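Local coordinates for putative glucoamylase (Bacteroides uniformis, PDB 4GL3), which is a putative glucoamylase that probably hydrolyses glycosidic bonds in carbohydrates, at residues S38-E43 against L83-F88; A63-I68 against H138-K143. All coordinates share one frame; numbering follows the deposited sequence.

Contact 1 (S38-E43 against L83-F88); sequences SGLAHE and LKIVRF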
ATOM      1  N   SER A  38       8.460  19.160  -3.176  1.00 28.63           N
ATOM      2  CA  SER A  38       7.367  18.437  -3.807  1.00 27.76           C
ATOM      3  C   SER A  38       6.306  17.889  -2.869  1.00 28.60           C
ATOM      4  O   SER A  38       5.204  17.618  -3.333  1.00 28.90           O
ATOM      5  CB  SER A  38       7.934  17.260  -4.603  1.00 29.38           C
ATOM      6  OG  SER A  38       8.671  16.351  -3.777  1.00 26.36           O
ATOM      7  N   GLY A  39       6.654  17.656  -1.589  1.00 26.06           N
ATOM      8  CA  GLY A  39       5.794  16.922  -0.644  1.00 29.66           C
ATOM      9  C   GLY A  39       5.825  15.406  -0.771  1.00 29.27           C
ATOM     10  O   GLY A  39       5.148  14.682  -0.015  1.00 27.46           O
ATOM     11  N   LEU A  40       6.604  14.904  -1.713  1.00 25.10           N
ATOM     12  CA  LEU A  40       6.701  13.469  -1.926  1.00 23.88           C
ATOM     13  C   LEU A  40       7.555  12.795  -0.846  1.00 24.93           C
ATOM     14  O   LEU A  40       8.390  13.433  -0.169  1.00 22.70           O
ATOM     15  CB  LEU A  40       7.254  13.146  -3.336  1.00 24.19           C
ATOM     16  CG  LEU A  40       6.483  13.623  -4.568  1.00 26.12           C
ATOM     17  CD1 LEU A  40       7.243  13.313  -5.878  1.00 26.14           C
ATOM     18  CD2 LEU A  40       5.060  13.021  -4.563  1.00 24.28           C
ATOM     19  N   ALA A  41       7.295  11.503  -0.674  1.00 24.08           N
ATOM     20  CA  ALA A  41       7.942  10.683   0.342  1.00 25.13           C
ATOM     21  C   ALA A  41       9.246  10.101  -0.168  1.00 25.07           C
ATOM     22  O   ALA A  41       9.360   9.680  -1.336  1.00 25.55           O
ATOM     23  CB  ALA A  41       6.992   9.551   0.769  1.00 22.47           C
ATOM     24  N   HIS A  42      10.258  10.116   0.683  1.00 24.57           N
ATOM     25  CA  HIS A  42      11.477   9.359   0.447  1.00 24.32           C
ATOM     26  C   HIS A  42      11.166   7.851   0.447  1.00 27.82           C
ATOM     27  O   HIS A  42      10.300   7.368   1.197  1.00 24.55           O
ATOM     28  CB  HIS A  42      12.514   9.603   1.544  1.00 27.80           C
ATOM     29  CG  HIS A  42      13.237  10.895   1.443  1.00 31.59           C
ATOM     30  ND1 HIS A  42      12.785  12.055   2.037  1.00 40.97           N
ATOM     31  CD2 HIS A  42      14.417  11.199   0.868  1.00 28.34           C
ATOM     32  CE1 HIS A  42      13.641  13.027   1.789  1.00 33.27           C
ATOM     33  NE2 HIS A  42      14.640  12.533   1.081  1.00 36.57           N
ATOM     34  N   GLU A  43      11.907   7.093  -0.358  1.00 25.90           N
ATOM     35  CA  GLU A  43      11.768   5.652  -0.361  1.00 26.14           C
ATOM     36  C   GLU A  43      12.163   5.089   0.998  1.00 25.06           C
ATOM     37  O   GLU A  43      11.563   4.120   1.474  1.00 27.59           O
ATOM     38  CB  GLU A  43      12.634   5.015  -1.485  1.00 31.93           C
ATOM     39  CG  GLU A  43      12.953   3.506  -1.352  1.00 42.24           C
ATOM     40  CD  GLU A  43      11.841   2.454  -1.724  1.00 55.98           C
ATOM     41  OE1 GLU A  43      10.825   2.693  -2.518  1.00 42.59           O
ATOM     42  OE2 GLU A  43      12.034   1.298  -1.187  1.00 44.50           O
ATOM     43  N   LEU A  83      -1.987  20.407  -2.403  1.00 27.15           N
ATOM     44  CA  LEU A  83      -1.856  21.215  -3.615  1.00 27.79           C
ATOM     45  C   LEU A  83      -0.406  21.200  -4.127  1.00 30.67           C
ATOM     46  O   LEU A  83      -0.206  21.048  -5.335  1.00 28.07           O
ATOM     47  CB  LEU A  83      -2.398  22.663  -3.440  1.00 28.19           C
ATOM     48  CG  LEU A  83      -2.398  23.584  -4.690  1.00 29.59           C
ATOM     49  CD1 LEU A  83      -3.132  22.925  -5.863  1.00 29.76           C
ATOM     50  CD2 LEU A  83      -2.983  24.961  -4.381  1.00 28.97           C
ATOM     51  N   LYS A  84       0.586  21.322  -3.240  1.00 29.07           N
ATOM     52  CA  LYS A  84       1.981  21.239  -3.642  1.00 29.95           C
ATOM     53  C   LYS A  84       2.265  19.879  -4.355  1.00 30.33           C
ATOM     54  O   LYS A  84       2.900  19.845  -5.411  1.00 26.73           O
ATOM     55  CB  LYS A  84       2.943  21.445  -2.455  1.00 30.10           C
ATOM     56  CG  LYS A  84       4.450  21.367  -2.790  1.00 33.45           C
ATOM     57  CD  LYS A  84       5.336  22.000  -1.707  1.00 37.39           C
ATOM     58  CE  LYS A  84       5.468  21.069  -0.522  1.00 38.57           C
ATOM     59  NZ  LYS A  84       6.251  21.603   0.660  1.00 34.85           N
ATOM     60  N   ILE A  85       1.768  18.788  -3.779  1.00 28.03           N
ATOM     61  CA  ILE A  85       1.980  17.478  -4.289  1.00 24.46           C
ATOM     62  C   ILE A  85       1.381  17.305  -5.669  1.00 26.82           C
ATOM     63  O   ILE A  85       2.081  16.860  -6.583  1.00 21.98           O
ATOM     64  CB  ILE A  85       1.426  16.379  -3.341  1.00 23.30           C
ATOM     65  CG1 ILE A  85       2.284  16.271  -2.078  1.00 25.90           C
ATOM     66  CG2 ILE A  85       1.378  15.017  -4.036  1.00 19.91           C
ATOM     67  CD1 ILE A  85       1.611  15.520  -0.903  1.00 25.10           C
ATOM     68  N   VAL A  86       0.114  17.652  -5.833  1.00 26.67           N
ATOM     69  CA  VAL A  86      -0.555  17.409  -7.114  1.00 28.77           C
ATOM     70  C   VAL A  86      -0.094  18.382  -8.192  1.00 25.45           C
ATOM     71  O   VAL A  86      -0.013  18.015  -9.391  1.00 25.55           O
ATOM     72  CB  VAL A  86      -2.114  17.344  -6.986  1.00 27.43           C
ATOM     73  CG1 VAL A  86      -2.480  16.300  -5.968  1.00 24.52           C
ATOM     74  CG2 VAL A  86      -2.745  18.678  -6.639  1.00 21.10           C
ATOM     75  N   ARG A  87       0.296  19.590  -7.794  1.00 26.59           N
ATOM     76  CA  ARG A  87       0.949  20.467  -8.758  1.00 30.43           C
ATOM     77  C   ARG A  87       2.282  19.887  -9.268  1.00 29.19           C
ATOM     78  O   ARG A  87       2.578  19.976 -10.448  1.00 27.47           O
ATOM     79  CB  ARG A  87       1.182  21.881  -8.205  1.00 30.61           C
ATOM     80  CG  ARG A  87       0.020  22.824  -8.313  1.00 32.78           C
ATOM     81  CD  ARG A  87       0.294  24.160  -7.631  1.00 33.55           C
ATOM     82  NE  ARG A  87      -0.744  25.139  -7.969  1.00 38.94           N
ATOM     83  CZ  ARG A  87      -1.042  26.241  -7.261  1.00 48.44           C
ATOM     84  NH1 ARG A  87      -0.403  26.528  -6.123  1.00 47.13           N
ATOM     85  NH2 ARG A  87      -2.019  27.066  -7.678  1.00 44.65           N
ATOM     86  N   PHE A  88       3.098  19.352  -8.367  1.00 26.31           N
ATOM     87  CA  PHE A  88       4.357  18.741  -8.757  1.00 27.29           C
ATOM     88  C   PHE A  88       4.167  17.528  -9.686  1.00 23.25           C
ATOM     89  O   PHE A  88       4.889  17.372 -10.684  1.00 25.96           O
ATOM     90  CB  PHE A  88       5.125  18.319  -7.517  1.00 26.29           C
ATOM     91  CG  PHE A  88       6.565  17.959  -7.781  1.00 25.33           C
ATOM     92  CD1 PHE A  88       7.566  18.940  -7.752  1.00 28.67           C
ATOM     93  CD2 PHE A  88       6.926  16.649  -7.994  1.00 27.19           C
ATOM     94  CE1 PHE A  88       8.885  18.591  -7.960  1.00 33.57           C
ATOM     95  CE2 PHE A  88       8.250  16.302  -8.201  1.00 26.01           C
ATOM     96  CZ  PHE A  88       9.220  17.264  -8.178  1.00 28.14           C
TER
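Ser38 OG, on a residue packed against Phe88, is gripped twice: it is hydrogen-bonded to Gly107 O and accepts from Leu40 N at 3.3 Å, N-H...O angle 163°, closing an ST turn. Ser38 chi1 (59°) puts OG where Leu40 N can reach it; CB is the atom over the Phe88 ring. It sits 3.4 Å from the ring centroid and 6° off the normal, a CH-pi contact centred over one face. Leu40 CD1 meets the same ring obliquely, 3.9 Å from CE2. Replacing Phe88 by an alanine is likely to open a gap beneath Ser38 CB and take from Leu40 CD1 its aromatic neighbour. One turn back along helix 75-90, Ile85 CA makes a CA-H...O contact of 3.4 Å with Ser38 O. Gly39 passes Ile85 at positive phi, where a CB would collide with Ile85 CG1. The aliphatic part of Lys84 runs beside Ser38 and Gly39, its CE 3.8 Å from Gly39 N, while NZ is hydrogen-bonded to Pro36 O. The loop between helix 15-27 and strand 51-53 thus meets helix 75-90 through CH and apolar contacts, while Ser38 OG and Lys84 NZ find carbonyl partners outside the two segments.

Contact 2 (A63-I68 against H138-K143); sequences AIIVGI and HQYFTK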
ATOM      1  N   ALA A  63      -2.030   9.332   4.238  1.00 28.76           N
ATOM      2  CA  ALA A  63      -1.555   9.721   5.564  1.00 30.18           C
ATOM      3  C   ALA A  63      -1.865  11.184   5.872  1.00 30.50           C
ATOM      4  O   ALA A  63      -2.230  11.529   7.009  1.00 29.40           O
ATOM      5  CB  ALA A  63      -0.059   9.438   5.718  1.00 28.68           C
ATOM      6  N   ILE A  64      -1.761  12.061   4.877  1.00 30.10           N
ATOM      7  CA  ILE A  64      -2.114  13.454   5.099  1.00 27.02           C
ATOM      8  C   ILE A  64      -3.610  13.602   5.503  1.00 30.74           C
ATOM      9  O   ILE A  64      -3.942  14.343   6.447  1.00 29.23           O
ATOM     10  CB  ILE A  64      -1.783  14.342   3.904  1.00 28.61           C
ATOM     11  CG1 ILE A  64      -0.260  14.467   3.795  1.00 28.40           C
ATOM     12  CG2 ILE A  64      -2.424  15.727   4.041  1.00 26.86           C
ATOM     13  CD1 ILE A  64       0.211  14.884   2.420  1.00 32.99           C
ATOM     14  N   ILE A  65      -4.496  12.895   4.815  1.00 28.52           N
ATOM     15  CA  ILE A  65      -5.927  12.941   5.135  1.00 27.94           C
ATOM     16  C   ILE A  65      -6.178  12.432   6.573  1.00 29.30           C
ATOM     17  O   ILE A  65      -6.911  13.083   7.344  1.00 28.56           O
ATOM     18  CB  ILE A  65      -6.785  12.145   4.128  1.00 27.27           C
ATOM     19  CG1 ILE A  65      -6.555  12.673   2.681  1.00 29.08           C
ATOM     20  CG2 ILE A  65      -8.271  12.236   4.515  1.00 28.72           C
ATOM     21  CD1 ILE A  65      -6.999  11.673   1.602  1.00 25.43           C
ATOM     22  N   VAL A  66      -5.520  11.327   6.945  1.00 28.67           N
ATOM     23  CA  VAL A  66      -5.589  10.786   8.317  1.00 28.68           C
ATOM     24  C   VAL A  66      -5.131  11.844   9.326  1.00 30.75           C
ATOM     25  O   VAL A  66      -5.801  12.131  10.320  1.00 31.29           O
ATOM     26  CB  VAL A  66      -4.763   9.482   8.457  1.00 30.13           C
ATOM     27  CG1 VAL A  66      -4.685   8.994   9.914  1.00 29.71           C
ATOM     28  CG2 VAL A  66      -5.339   8.370   7.560  1.00 30.08           C
ATOM     29  N   GLY A  67      -4.015  12.482   9.013  1.00 30.85           N
ATOM     30  CA  GLY A  67      -3.438  13.527   9.883  1.00 31.38           C
ATOM     31  C   GLY A  67      -4.319  14.746  10.102  1.00 33.48           C
ATOM     32  O   GLY A  67      -4.347  15.295  11.211  1.00 35.06           O
ATOM     33  N   ILE A  68      -5.044  15.167   9.065  1.00 31.03           N
ATOM     34  CA  ILE A  68      -5.994  16.260   9.222  1.00 33.38           C
ATOM     35  C   ILE A  68      -7.107  15.841  10.186  1.00 35.30           C
ATOM     36  O   ILE A  68      -7.423  16.565  11.121  1.00 33.34           O
ATOM     37  CB  ILE A  68      -6.659  16.702   7.900  1.00 32.71           C
ATOM     38  CG1 ILE A  68      -5.629  17.309   6.933  1.00 36.41           C
ATOM     39  CG2 ILE A  68      -7.754  17.714   8.199  1.00 32.00           C
ATOM     40  CD1 ILE A  68      -6.116  17.422   5.490  1.00 35.78           C
ATOM     41  N   HIS A 138      -9.430  13.417  -3.782  1.00 28.56           N
ATOM     42  CA  HIS A 138     -10.500  14.050  -4.577  1.00 30.99           C
ATOM     43  C   HIS A 138     -11.858  14.051  -3.844  1.00 29.07           C
ATOM     44  O   HIS A 138     -12.593  15.003  -3.899  1.00 30.01           O
ATOM     45  CB  HIS A 138     -10.650  13.352  -5.962  1.00 31.41           C
ATOM     46  CG  HIS A 138     -11.613  14.034  -6.880  1.00 31.09           C
ATOM     47  ND1 HIS A 138     -12.971  13.784  -6.850  1.00 30.21           N
ATOM     48  CD2 HIS A 138     -11.419  14.955  -7.859  1.00 31.31           C
ATOM     49  CE1 HIS A 138     -13.580  14.553  -7.743  1.00 33.89           C
ATOM     50  NE2 HIS A 138     -12.665  15.275  -8.372  1.00 32.20           N
ATOM     51  N   GLN A 139     -12.159  12.971  -3.156  1.00 30.89           N
ATOM     52  CA  GLN A 139     -13.413  12.827  -2.442  1.00 31.43           C
ATOM     53  C   GLN A 139     -13.392  13.470  -1.073  1.00 33.75           C
ATOM     54  O   GLN A 139     -14.456  13.644  -0.474  1.00 31.03           O
ATOM     55  CB  GLN A 139     -13.786  11.335  -2.314  1.00 31.47           C
ATOM     56  CG  GLN A 139     -13.961  10.672  -3.677  1.00 28.84           C
ATOM     57  CD  GLN A 139     -15.078  11.298  -4.502  1.00 33.36           C
ATOM     58  OE1 GLN A 139     -14.827  12.084  -5.431  1.00 30.41           O
ATOM     59  NE2 GLN A 139     -16.325  11.000  -4.131  1.00 29.49           N
ATOM     60  N   TYR A 140     -12.212  13.838  -0.568  1.00 29.34           N
ATOM     61  CA  TYR A 140     -12.112  14.475   0.772  1.00 29.74           C
ATOM     62  C   TYR A 140     -12.085  16.004   0.709  1.00 33.94           C
ATOM     63  O   TYR A 140     -12.760  16.675   1.488  1.00 32.60           O
ATOM     64  CB  TYR A 140     -10.821  14.025   1.464  1.00 30.22           C
ATOM     65  CG  TYR A 140     -10.634  14.622   2.854  1.00 32.95           C
ATOM     66  CD1 TYR A 140     -11.381  14.159   3.945  1.00 33.12           C
ATOM     67  CD2 TYR A 140      -9.710  15.633   3.081  1.00 38.72           C
ATOM     68  CE1 TYR A 140     -11.204  14.684   5.217  1.00 33.90           C
ATOM     69  CE2 TYR A 140      -9.539  16.174   4.344  1.00 36.41           C
ATOM     70  CZ  TYR A 140     -10.283  15.684   5.403  1.00 34.59           C
ATOM     71  OH  TYR A 140     -10.117  16.225   6.612  1.00 36.98           O
ATOM     72  N   PHE A 141     -11.272  16.558  -0.197  1.00 31.57           N
ATOM     73  CA  PHE A 141     -11.112  18.032  -0.334  1.00 34.75           C
ATOM     74  C   PHE A 141     -12.215  18.689  -1.157  1.00 34.20           C
ATOM     75  O   PHE A 141     -11.968  19.171  -2.269  1.00 32.38           O
ATOM     76  CB  PHE A 141      -9.735  18.371  -0.914  1.00 31.51           C
ATOM     77  CG  PHE A 141      -8.610  18.005  -0.001  1.00 27.27           C
ATOM     78  CD1 PHE A 141      -8.316  18.787   1.090  1.00 31.06           C
ATOM     79  CD2 PHE A 141      -7.900  16.860  -0.198  1.00 28.73           C
ATOM     80  CE1 PHE A 141      -7.316  18.433   1.968  1.00 32.26           C
ATOM     81  CE2 PHE A 141      -6.873  16.503   0.646  1.00 28.86           C
ATOM     82  CZ  PHE A 141      -6.571  17.315   1.725  1.00 29.03           C
ATOM     83  N   THR A 142     -13.411  18.734  -0.566  1.00 33.99           N
ATOM     84  CA  THR A 142     -14.646  19.098  -1.255  1.00 34.15           C
ATOM     85  C   THR A 142     -15.087  20.534  -1.011  1.00 36.94           C
ATOM     86  O   THR A 142     -16.135  20.924  -1.481  1.00 40.96           O
ATOM     87  CB  THR A 142     -15.800  18.166  -0.803  1.00 37.87           C
ATOM     88  OG1 THR A 142     -15.936  18.282   0.600  1.00 39.33           O
ATOM     89  CG2 THR A 142     -15.503  16.722  -1.089  1.00 33.89           C
ATOM     90  N   LYS A 143     -14.311  21.343  -0.294  1.00 38.39           N
ATOM     91  CA  LYS A 143     -14.695  22.733  -0.017  0.50 40.32           C
ATOM     92  C   LYS A 143     -14.650  23.580  -1.282  1.00 39.74           C
ATOM     93  O   LYS A 143     -13.809  23.366  -2.145  1.00 37.50           O
ATOM     94  CB  LYS A 143     -13.749  23.367   1.004  0.50 39.81           C
ATOM     95  CG  LYS A 143     -13.701  22.659   2.336  0.50 40.64           C
ATOM     96  CD  LYS A 143     -13.118  23.580   3.381  0.50 41.72           C
ATOM     97  CE  LYS A 143     -13.530  23.153   4.771  0.50 41.89           C
ATOM     98  NZ  LYS A 143     -13.193  24.264   5.686  0.50 43.62           N
TER
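Ile65 CG2 lies over the centre of one face of the Tyr140 ring, 3.7 Å from the ring centroid and 10° off the normal, the geometry of a CH-pi contact. The two side chains run past each other in opposite directions, and the CG2 branch makes the closest approach. Ile68, one helical turn on, uses two branches. Its CG2 approaches Tyr140 OH at 3.2 Å, while CD1 lies 3.8 Å from Tyr140 CE2 and also 3.8 Å from Phe141 CZ, bridging the two aromatic side chains obliquely. Ile65 CG1 adds a looser contact to Phe141 CE2 at 4.3 Å.

The aromatic pair is itself ordered. Tyr140 CD2 stands 3.6 Å above the plane of the Phe141 ring, over its centre, and Phe141 CD2 lies in the plane of the Tyr140 ring at its edge. Tyr140 reaches helix 54-69 because its CG is anti to the backbone N (chi1 -180°). Its phenol is anchored there by a hydrogen bond between OH and Glu69 OE2, just beyond Ile68.

Behind this layer, Phe141 is the centre of an inverse gamma turn. Arg152 NH1 bonds to Phe141 O, and Arg75 NH2 to Tyr140 O, so neighbouring helices hold the backbone of the turn. Leu399 of helix 395-401 touches both Ile65 and Tyr140. Met82 of helix 75-90 and Ile151 of helix 146-161 pack on Phe141.

Helix 54-69 is therefore joined to segment 138-143 by aliphatic branches set against two aromatic rings, with the one polar tip among them paired to a carboxylate; dispersion and CH-pi forces make the join, and the Tyr140 OH to Glu69 bond probably limits how the phenol can shift.

Contacts 1 and 2 have centres 15 Å apart and touch directly: Ile85 CD1 of contact 1 lies 3.7 Å from Ile64 CD1 of contact 2. The join is a packing contact between helix 54-69 and helix 75-90, which follow each other in the chain. The segments alternate along the chain, so the two contacts cross in sequence: helix 75-90 receives the 38-43 loop, while helix 54-69 receives segment 138-143. Met82 extends the connection by packing on Phe141. Each contact is centred about 17 Å from the chain centre, in a helix-rich fold consistent with the six-hairpin clan. A bound PEG, probably from the crystallisation liquor, lies about 10 Å from the Lys84 side chain.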